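Local coordinates for protein L-iditol 2-dehydrogenase (Clostridium scindens, PDB 4OH1) that probably oxidises L-iditol and related polyols with NAD+, as a zinc-containing member of the alcohol dehydrogenase family, at residues S85-K89 with M90-V94; K151-A154 with L155-P158; L185-M188 with L189-L192; K210-L213 with A214-G218. All blocks are in the same frame, centred on the assembly; numbering follows the deposited sequence.

Contact 1: S85-K89 with M90-V94; sequences STAEK and MGFKV
A Schellman motif closes the short helix 85-89 of the GroES-like domain, with F92 and G91 reaching back to A87 and E88. The outer bond runs from F92 N to A87 O at 3.2 Å, and the inner one from G91 N to E88 O at 3.0 Å, its donor standing well above the carbonyl plane. G91 takes positive phi (97°), a backbone shape in which a CB would collide with the carbonyl oxygen of M90. M90 N still makes a helical bond to T86 O and a weak one to A87 O, which thus receives two backbone donors. The F92 ring turns one edge to the same oxygen, CD2 lying 3.4 Å from A87 O, while CD2 also meets A87 CB; I36 and I80 of the neighbouring strands pack against the ring. M90, modelled as selenomethionine, runs alongside K89 in the same direction, and packs on C108 of the second subunit. E88 and K93 cross at about a right angle, E88 CG against K93 CE at 3.8 Å, with their charged ends apart. F92 O, buried without a polar partner, is approached by E88 CA in a nearly straight CA-H...O contact of 3.4 Å. Farther out, a water donates a hydrogen bond to E88 OE2 at 2.7 Å and accepts one from V94 N at 3.1 Å.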
loop_
_atom_site.group_PDB
_atom_site.type_symbol
_atom_site.label_atom_id
_atom_site.label_comp_id
_atom_site.label_asym_id
_atom_site.label_seq_id
_atom_site.Cartn_x
_atom_site.Cartn_y
_atom_site.Cartn_z
ATOM N N SER A 85 35.627 -18.456 9.744
ATOM C CA SER A 85 34.995 -19.325 10.711
ATOM C C SER A 85 33.596 -18.868 11.120
ATOM O O SER A 85 32.712 -19.697 11.235
ATOM C CB SER A 85 35.916 -19.500 11.944
ATOM O OG SER A 85 36.364 -18.251 12.436
ATOM N N THR A 86 33.337 -17.579 11.303
ATOM C CA THR A 86 31.970 -17.194 11.657
ATOM C C THR A 86 31.009 -17.497 10.490
ATOM O O THR A 86 29.904 -18.051 10.653
ATOM C CB THR A 86 31.871 -15.733 12.018
ATOM O OG1 THR A 86 32.738 -15.472 13.105
ATOM C CG2 THR A 86 30.461 -15.389 12.449
ATOM N N ALA A 87 31.452 -17.188 9.292
ATOM C CA ALA A 87 30.589 -17.429 8.159
ATOM C C ALA A 87 30.291 -18.911 7.962
ATOM O O ALA A 87 29.206 -19.263 7.525
ATOM C CB ALA A 87 31.196 -16.839 6.922
ATOM N N GLU A 88 31.257 -19.779 8.265
ATOM C CA GLU A 88 31.043 -21.207 8.096
ATOM C C GLU A 88 29.943 -21.636 9.036
ATOM O O GLU A 88 29.115 -22.462 8.699
ATOM C CB GLU A 88 32.328 -22.018 8.389
ATOM C CG GLU A 88 32.490 -23.153 7.432
ATOM C CD GLU A 88 33.806 -23.844 7.519
ATOM O OE1 GLU A 88 34.248 -24.134 8.629
ATOM O OE2 GLU A 88 34.425 -24.088 6.460
ATOM N N LYS A 89 29.962 -21.055 10.226
ATOM C CA LYS A 89 28.979 -21.324 11.255
ATOM C C LYS A 89 27.573 -20.868 10.834
ATOM O O LYS A 89 26.598 -21.443 11.302
ATOM C CB LYS A 89 29.423 -20.630 12.541
ATOM C CG LYS A 89 28.515 -20.833 13.725
ATOM C CD LYS A 89 28.730 -19.772 14.830
ATOM C CE LYS A 89 27.391 -19.143 15.317
ATOM N NZ LYS A 89 27.310 -19.265 16.773
HETATM N N MSE A 90 27.462 -19.843 9.973
HETATM C CA MSE A 90 26.174 -19.403 9.444
HETATM C C MSE A 90 25.761 -20.212 8.216
HETATM O O MSE A 90 24.810 -19.858 7.492
HETATM C CB MSE A 90 26.233 -17.929 9.080
HETATM C CG MSE A 90 26.538 -17.060 10.262
HETATM SE SE MSE A 90 25.005 -16.838 11.462
HETATM C CE MSE A 90 25.988 -17.090 13.162
ATOM N N GLY A 91 26.490 -21.280 7.937
ATOM C CA GLY A 91 26.116 -22.179 6.853
ATOM C C GLY A 91 26.814 -21.981 5.514
ATOM O O GLY A 91 26.551 -22.717 4.559
ATOM N N PHE A 92 27.705 -21.010 5.371
ATOM C CA PHE A 92 28.339 -20.860 4.044
ATOM C C PHE A 92 29.466 -21.873 3.950
ATOM O O PHE A 92 30.197 -22.085 4.915
ATOM C CB PHE A 92 28.875 -19.447 3.863
ATOM C CG PHE A 92 27.815 -18.380 3.883
ATOM C CD1 PHE A 92 27.118 -18.065 2.745
ATOM C CD2 PHE A 92 27.533 -17.702 5.031
ATOM C CE1 PHE A 92 26.174 -17.072 2.746
ATOM C CE2 PHE A 92 26.577 -16.731 5.061
ATOM C CZ PHE A 92 25.891 -16.393 3.893
ATOM N N LYS A 93 29.634 -22.481 2.789
ATOM C CA LYS A 93 30.586 -23.548 2.609
ATOM C C LYS A 93 31.285 -23.379 1.267
ATOM O O LYS A 93 30.661 -22.932 0.304
ATOM C CB LYS A 93 29.878 -24.919 2.591
ATOM C CG LYS A 93 29.260 -25.425 3.909
ATOM C CD LYS A 93 30.282 -25.526 4.993
ATOM C CE LYS A 93 29.619 -25.465 6.335
ATOM N NZ LYS A 93 28.611 -26.575 6.472
ATOM N N VAL A 94 32.569 -23.768 1.199
ATOM C CA VAL A 94 33.255 -23.859 -0.081
ATOM C C VAL A 94 32.475 -24.768 -1.059
ATOM O O VAL A 94 31.925 -25.779 -0.659
ATOM C CB VAL A 94 34.667 -24.354 0.064
ATOM C CG1 VAL A 94 35.295 -24.722 -1.322
ATOM C CG2 VAL A 94 35.580 -23.362 0.826
HETATM O O HOH W 1 34.008 -24.431 3.840
#

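Contact 2: K151-A154 with L155-P158. With ZN (zinc ion), chain B.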
loop_
_atom_site.group_PDB
_atom_site.type_symbol
_atom_site.label_atom_id
_atom_site.label_comp_id
_atom_site.label_asym_id
_atom_site.label_seq_id
_atom_site.Cartn_x
_atom_site.Cartn_y
_atom_site.Cartn_z
ATOM N N LYS A 151 26.236 -17.733 -15.823
ATOM C CA LYS A 151 26.254 -16.633 -16.729
ATOM C C LYS A 151 25.037 -15.754 -16.514
ATOM O O LYS A 151 25.130 -14.557 -16.481
ATOM C CB LYS A 151 26.222 -17.187 -18.152
ATOM C CG LYS A 151 26.176 -16.154 -19.232
ATOM C CD LYS A 151 26.191 -16.864 -20.583
ATOM C CE LYS A 151 26.035 -15.899 -21.679
ATOM N NZ LYS A 151 26.487 -16.467 -22.967
ATOM N N ASP A 152 23.885 -16.372 -16.385
ATOM C CA ASP A 152 22.660 -15.615 -16.205
ATOM C C ASP A 152 22.563 -14.981 -14.861
ATOM O O ASP A 152 22.033 -13.873 -14.749
ATOM C CB ASP A 152 21.474 -16.511 -16.390
ATOM C CG ASP A 152 21.266 -16.923 -17.859
ATOM O OD1 ASP A 152 21.839 -16.334 -18.812
ATOM O OD2 ASP A 152 20.505 -17.871 -18.030
ATOM N N TYR A 153 23.066 -15.664 -13.833
ATOM C CA TYR A 153 22.998 -15.108 -12.454
ATOM C C TYR A 153 23.961 -13.977 -12.218
ATOM O O TYR A 153 23.849 -13.270 -11.243
ATOM C CB TYR A 153 23.153 -16.207 -11.391
ATOM C CG TYR A 153 21.914 -17.097 -11.279
ATOM C CD1 TYR A 153 21.692 -18.106 -12.172
ATOM C CD2 TYR A 153 20.977 -16.902 -10.277
ATOM C CE1 TYR A 153 20.552 -18.884 -12.093
ATOM C CE2 TYR A 153 19.880 -17.710 -10.162
ATOM C CZ TYR A 153 19.665 -18.690 -11.081
ATOM O OH TYR A 153 18.544 -19.465 -10.996
ATOM N N ALA A 154 24.934 -13.807 -13.100
ATOM C CA ALA A 154 25.735 -12.608 -13.076
ATOM C C ALA A 154 24.858 -11.342 -13.219
ATOM O O ALA A 154 25.278 -10.245 -12.884
ATOM C CB ALA A 154 26.726 -12.635 -14.204
ATOM N N LEU A 155 23.669 -11.490 -13.783
ATOM C CA LEU A 155 22.774 -10.331 -13.950
ATOM C C LEU A 155 21.850 -10.142 -12.790
ATOM O O LEU A 155 20.956 -9.324 -12.903
ATOM C CB LEU A 155 21.966 -10.400 -15.254
ATOM C CG LEU A 155 22.806 -9.777 -16.373
ATOM C CD1 LEU A 155 24.211 -10.385 -16.521
ATOM C CD2 LEU A 155 22.035 -10.017 -17.629
ATOM N N VAL A 156 22.049 -10.842 -11.673
ATOM C CA VAL A 156 21.200 -10.626 -10.510
ATOM C C VAL A 156 21.131 -9.203 -10.036
ATOM O O VAL A 156 20.011 -8.713 -9.652
ATOM C CB VAL A 156 21.529 -11.562 -9.334
ATOM C CG1 VAL A 156 20.881 -11.107 -8.055
ATOM C CG2 VAL A 156 21.042 -12.976 -9.632
ATOM N N GLU A 157 22.249 -8.493 -10.034
ATOM C CA GLU A 157 22.244 -7.150 -9.437
ATOM C C GLU A 157 21.494 -6.177 -10.346
ATOM O O GLU A 157 20.682 -5.396 -9.872
ATOM C CB GLU A 157 23.645 -6.621 -9.104
ATOM C CG GLU A 157 23.662 -5.201 -8.414
ATOM C CD GLU A 157 23.550 -4.058 -9.400
ATOM O OE1 GLU A 157 23.872 -4.290 -10.586
ATOM O OE2 GLU A 157 23.079 -2.947 -9.043
ATOM N N PRO A 158 21.768 -6.185 -11.636
ATOM C CA PRO A 158 20.970 -5.251 -12.417
ATOM C C PRO A 158 19.464 -5.587 -12.427
ATOM O O PRO A 158 18.653 -4.666 -12.457
ATOM C CB PRO A 158 21.573 -5.313 -13.804
ATOM C CG PRO A 158 22.404 -6.476 -13.832
ATOM C CD PRO A 158 22.852 -6.735 -12.421
HETATM ZN ZN ZN B . 24.604 -2.910 -11.987
HETATM O O HOH W 2 24.816 -9.534 -10.285
HETATM O O HOH W 3 23.893 -1.162 -10.524
HETATM O O HOH W 4 22.585 -2.028 -12.916
#
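Y153 lays its ring obliquely against V156, CD2 meeting CG2 at 4.0 Å, across the type I beta turn Y153-V156 that links helix 150-153 to helix 156-168. The turn is closed by V156 N donating to Y153 O at 3.1 Å; one step earlier, L155 N donates to D152 O at 3.0 Å. V156 sets CG2 beside its own backbone N (CG1 is anti to it, chi1 166°), and this brings the methyl within 3.2 Å of Y153 O as well as to the ring. F305 and I309 of helix 305-311 touch V156. L155, at the N-cap position of the second helix, folds its CD1 back over the A154 peptide and meets A154 CB at 4.1 Å. A water bridges the junction by donating to A154 O and accepting from E157 N, linking A154 O, just before the helix, to E157 N in its first turn. At the other end of the first segment, K151 makes a salt bridge to E324. E157 extends from its backbone with CG anti to N (chi1 -178°) and then bends at chi2 to deliver its carboxylate to the zinc ion, which H74, E75 and C46, here a cysteinesulfonic acid, also bind. OE1 is the ligand, 2.1 Å from the zinc; OE2 takes a hydrogen bond from one of the two zinc-bound waters, 2.5 Å from that water's oxygen.

Contact 3: L185-M188 with L189-L192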
loop_
_atom_site.group_PDB
_atom_site.type_symbol
_atom_site.label_atom_id
_atom_site.label_comp_id
_atom_site.label_asym_id
_atom_site.label_seq_id
_atom_site.Cartn_x
_atom_site.Cartn_y
_atom_site.Cartn_z
ATOM N N LEU A 185 19.052 -2.742 -19.047
ATOM C CA LEU A 185 18.006 -2.505 -18.045
ATOM C C LEU A 185 16.625 -2.360 -18.693
ATOM O O LEU A 185 15.628 -2.849 -18.170
ATOM C CB LEU A 185 18.280 -1.253 -17.228
ATOM C CG LEU A 185 19.270 -1.401 -16.098
ATOM C CD1 LEU A 185 19.328 -0.081 -15.273
ATOM C CD2 LEU A 185 18.970 -2.618 -15.190
ATOM N N GLY A 186 16.599 -1.673 -19.825
ATOM C CA GLY A 186 15.421 -1.554 -20.644
ATOM C C GLY A 186 14.816 -2.888 -21.006
ATOM O O GLY A 186 13.609 -3.056 -20.900
HETATM N N MSE A 187 15.650 -3.831 -21.450
HETATM C CA MSE A 187 15.173 -5.125 -21.894
HETATM C C MSE A 187 14.669 -5.889 -20.681
HETATM O O MSE A 187 13.645 -6.539 -20.718
HETATM C CB MSE A 187 16.271 -5.914 -22.579
HETATM C CG MSE A 187 16.759 -5.324 -23.899
HETATM SE SE MSE A 187 15.270 -4.900 -25.145
HETATM C CE MSE A 187 14.910 -3.042 -24.667
HETATM N N MSE A 188 15.334 -5.777 -19.562
HETATM C CA MSE A 188 14.818 -6.417 -18.347
HETATM C C MSE A 188 13.458 -5.824 -17.902
HETATM O O MSE A 188 12.606 -6.561 -17.437
HETATM C CB MSE A 188 15.803 -6.283 -17.189
HETATM C CG MSE A 188 17.119 -6.948 -17.494
HETATM SE SE MSE A 188 18.448 -6.918 -16.015
HETATM C CE MSE A 188 19.969 -6.423 -17.192
ATOM N N LEU A 189 13.298 -4.507 -17.998
ATOM C CA LEU A 189 12.001 -3.875 -17.724
ATOM C C LEU A 189 10.913 -4.354 -18.714
ATOM O O LEU A 189 9.771 -4.520 -18.339
ATOM C CB LEU A 189 12.114 -2.379 -17.756
ATOM C CG LEU A 189 12.870 -1.829 -16.542
ATOM C CD1 LEU A 189 13.188 -0.366 -16.788
ATOM C CD2 LEU A 189 12.068 -2.017 -15.253
ATOM N N VAL A 190 11.259 -4.596 -19.958
ATOM C CA VAL A 190 10.270 -5.119 -20.877
ATOM C C VAL A 190 9.761 -6.462 -20.331
ATOM O O VAL A 190 8.538 -6.700 -20.220
ATOM C CB VAL A 190 10.777 -5.280 -22.314
ATOM C CG1 VAL A 190 9.825 -6.090 -23.140
ATOM C CG2 VAL A 190 10.966 -3.909 -22.983
ATOM N N GLN A 191 10.681 -7.349 -19.990
ATOM C CA GLN A 191 10.313 -8.679 -19.510
ATOM C C GLN A 191 9.538 -8.600 -18.211
ATOM O O GLN A 191 8.563 -9.339 -18.030
ATOM C CB GLN A 191 11.520 -9.578 -19.383
ATOM C CG GLN A 191 12.137 -9.909 -20.759
ATOM C CD GLN A 191 13.119 -11.058 -20.757
ATOM O OE1 GLN A 191 13.018 -11.958 -19.933
ATOM N NE2 GLN A 191 14.022 -11.076 -21.736
ATOM N N LEU A 192 9.961 -7.716 -17.320
ATOM C CA LEU A 192 9.297 -7.544 -16.060
ATOM C C LEU A 192 7.958 -6.870 -16.184
ATOM O O LEU A 192 7.072 -7.145 -15.352
ATOM C CB LEU A 192 10.155 -6.748 -15.062
ATOM C CG LEU A 192 11.391 -7.430 -14.502
ATOM C CD1 LEU A 192 12.129 -6.457 -13.694
ATOM C CD2 LEU A 192 11.061 -8.667 -13.680
#
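This contact joins successive turns of one helix, 184-194, the crossover helix of the first beta-alpha-beta unit of the Rossmann-type domain. Four i to i+4 backbone bonds join the turns: L189 N to L185 O (2.9 Å), V190 N to G186 O (3.0 Å), Q191 N to M187 O (3.2 Å) and L192 N to M188 O (2.9 Å). G186, in the first turn, fits the last glycine of a GxGxxG pattern, consistent with dinucleotide binding. Side chains of the second turn lean back over carbonyls of the first. With CG beside its backbone N (chi1 -72°), L189 brings that atom to 3.4 Å from L185 O; L192 CG sits likewise 3.3 Å from M188 O. V190 CG2 lies near G186 O and loosely meets CE of M187, a selenomethionine, at 4.4 Å. L189 and V190 pack on I179 of strand 176-180, whereas L192 faces A162 and L163 of helix 156-168. The Q191 chain is extended, its amide held by N217 and D316 N. L192 O accepts from Y173 of the third subunit. The polar backbone is thus largely satisfied within the helix, and apolar side chains mediate its packing against the sheet and helix 156-168.

Contact 4: K210-L213 with A214-G218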
loop_
_atom_site.group_PDB
_atom_site.type_symbol
_atom_site.label_atom_id
_atom_site.label_comp_id
_atom_site.label_asym_id
_atom_site.label_seq_id
_atom_site.Cartn_x
_atom_site.Cartn_y
_atom_site.Cartn_z
ATOM N N LYS A 210 18.010 -1.549 -31.765
ATOM C CA LYS A 210 17.605 -1.700 -30.399
ATOM C C LYS A 210 16.100 -1.719 -30.312
ATOM O O LYS A 210 15.558 -2.367 -29.452
ATOM C CB LYS A 210 18.186 -0.572 -29.568
ATOM C CG LYS A 210 19.707 -0.541 -29.640
ATOM C CD LYS A 210 20.241 0.320 -28.565
ATOM C CE LYS A 210 21.736 0.364 -28.594
ATOM N NZ LYS A 210 22.132 1.456 -27.681
ATOM N N LEU A 211 15.413 -1.029 -31.213
ATOM C CA LEU A 211 13.981 -1.108 -31.207
ATOM C C LEU A 211 13.576 -2.527 -31.605
ATOM O O LEU A 211 12.657 -3.105 -31.018
ATOM C CB LEU A 211 13.371 -0.038 -32.101
ATOM C CG LEU A 211 13.690 1.410 -31.699
ATOM C CD1 LEU A 211 13.128 2.379 -32.702
ATOM C CD2 LEU A 211 13.202 1.800 -30.298
ATOM N N GLU A 212 14.284 -3.140 -32.535
ATOM C CA GLU A 212 13.943 -4.517 -32.874
ATOM C C GLU A 212 14.139 -5.451 -31.662
ATOM O O GLU A 212 13.384 -6.394 -31.418
ATOM C CB GLU A 212 14.775 -5.006 -34.024
ATOM C CG GLU A 212 13.974 -5.783 -35.036
ATOM C CD GLU A 212 14.866 -6.439 -36.110
ATOM O OE1 GLU A 212 15.222 -5.758 -37.106
ATOM O OE2 GLU A 212 15.215 -7.639 -35.956
ATOM N N LEU A 213 15.146 -5.158 -30.875
ATOM C CA LEU A 213 15.433 -5.999 -29.736
ATOM C C LEU A 213 14.316 -5.868 -28.677
ATOM O O LEU A 213 13.932 -6.828 -28.087
ATOM C CB LEU A 213 16.809 -5.630 -29.161
ATOM C CG LEU A 213 17.333 -6.491 -28.015
ATOM C CD1 LEU A 213 17.496 -7.928 -28.466
ATOM C CD2 LEU A 213 18.663 -5.930 -27.512
ATOM N N ALA A 214 13.823 -4.676 -28.453
ATOM C CA ALA A 214 12.676 -4.475 -27.602
ATOM C C ALA A 214 11.488 -5.335 -28.007
ATOM O O ALA A 214 10.826 -5.960 -27.140
ATOM C CB ALA A 214 12.284 -3.064 -27.613
ATOM N N LEU A 215 11.197 -5.384 -29.295
ATOM C CA LEU A 215 10.067 -6.225 -29.751
ATOM C C LEU A 215 10.390 -7.686 -29.482
ATOM O O LEU A 215 9.540 -8.417 -28.995
ATOM C CB LEU A 215 9.737 -6.005 -31.217
ATOM C CG LEU A 215 9.259 -4.580 -31.494
ATOM C CD1 LEU A 215 9.175 -4.364 -32.981
ATOM C CD2 LEU A 215 7.868 -4.260 -30.842
ATOM N N GLU A 216 11.632 -8.107 -29.723
ATOM C CA GLU A 216 11.995 -9.486 -29.392
ATOM C C GLU A 216 11.896 -9.821 -27.907
ATOM O O GLU A 216 11.749 -10.964 -27.545
ATOM C CB GLU A 216 13.404 -9.810 -29.845
ATOM C CG GLU A 216 13.468 -10.383 -31.214
ATOM C CD GLU A 216 14.699 -9.901 -31.973
ATOM O OE1 GLU A 216 15.772 -9.707 -31.349
ATOM O OE2 GLU A 216 14.579 -9.703 -33.204
ATOM N N ASN A 217 12.059 -8.848 -27.043
ATOM C CA ASN A 217 11.934 -9.111 -25.608
ATOM C C ASN A 217 10.496 -9.069 -25.090
ATOM O O ASN A 217 10.284 -9.301 -23.922
ATOM C CB ASN A 217 12.815 -8.134 -24.799
ATOM C CG ASN A 217 14.232 -8.623 -24.679
ATOM O OD1 ASN A 217 14.583 -9.295 -23.735
ATOM N ND2 ASN A 217 15.025 -8.358 -25.692
ATOM N N GLY A 218 9.519 -8.759 -25.949
ATOM C CA GLY A 218 8.105 -8.716 -25.544
ATOM C C GLY A 218 7.406 -7.376 -25.581
ATOM O O GLY A 218 6.280 -7.288 -25.170
#
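Backbone bonds link K210-L213 to A214-N217 along the last turns of helix 208-216. A214 N, L215 N and E216 N donate to K210 O, L211 O and E212 O at 3.1, 3.2 and 3.0 Å, and N217 N closes the series on L213 O. The helix then ends in a Schellman motif, G218 taking positive phi (115°) and giving its N-H to L215 O.

A side-chain bond doubles the last of these links. N217 ND2 donates to L213 O at 3.0 Å, almost straight (174°), with the oxygen in the amide plane but the donor above the carbonyl plane, so two donors of one residue grip one oxygen. That amide is further held by K319 O at ND2 and by Q191 at OD1.

Among the packed side chains, L213 runs beside N217, its CD1 3.7 Å from the amide ND2, and crosses E216 at about a right angle. E212 OE2 and E216 OE2 come within 3.5 Å, their carboxylate planes nearly perpendicular; this closeness of like charges may raise the affinity of one for a proton.

In the fold, A214 faces V203 of strand 200-205, L211 and L215 lie on A222 of strand 221-224, and L213, A214 and N217 pack against M187 of helix 184-194.

In the fold
Contacts 2, 3 and 4 form a chain of touching neighbours, whereas contact 1 lies apart in the GroES-like domain, its centre about 23 Å from that of contact 2 and 43 Å from that of contact 4. Contact 2 supplies a zinc ligand; contact 3 packs against it, P158 CB meeting M188 CE at 3.9 Å, and the side chain of L185 comes within about 6 Å of the zinc. Contacts 3 and 4 join the first two crossover helices of the Rossmann-type domain through a probable hydrogen bond, Q191 NE2 to N217 OD1 at 2.7 Å, and through M187 SE, 3.6 Å from A214 CA. Nearest atoms of contacts 2 and 4 remain about 10 Å apart.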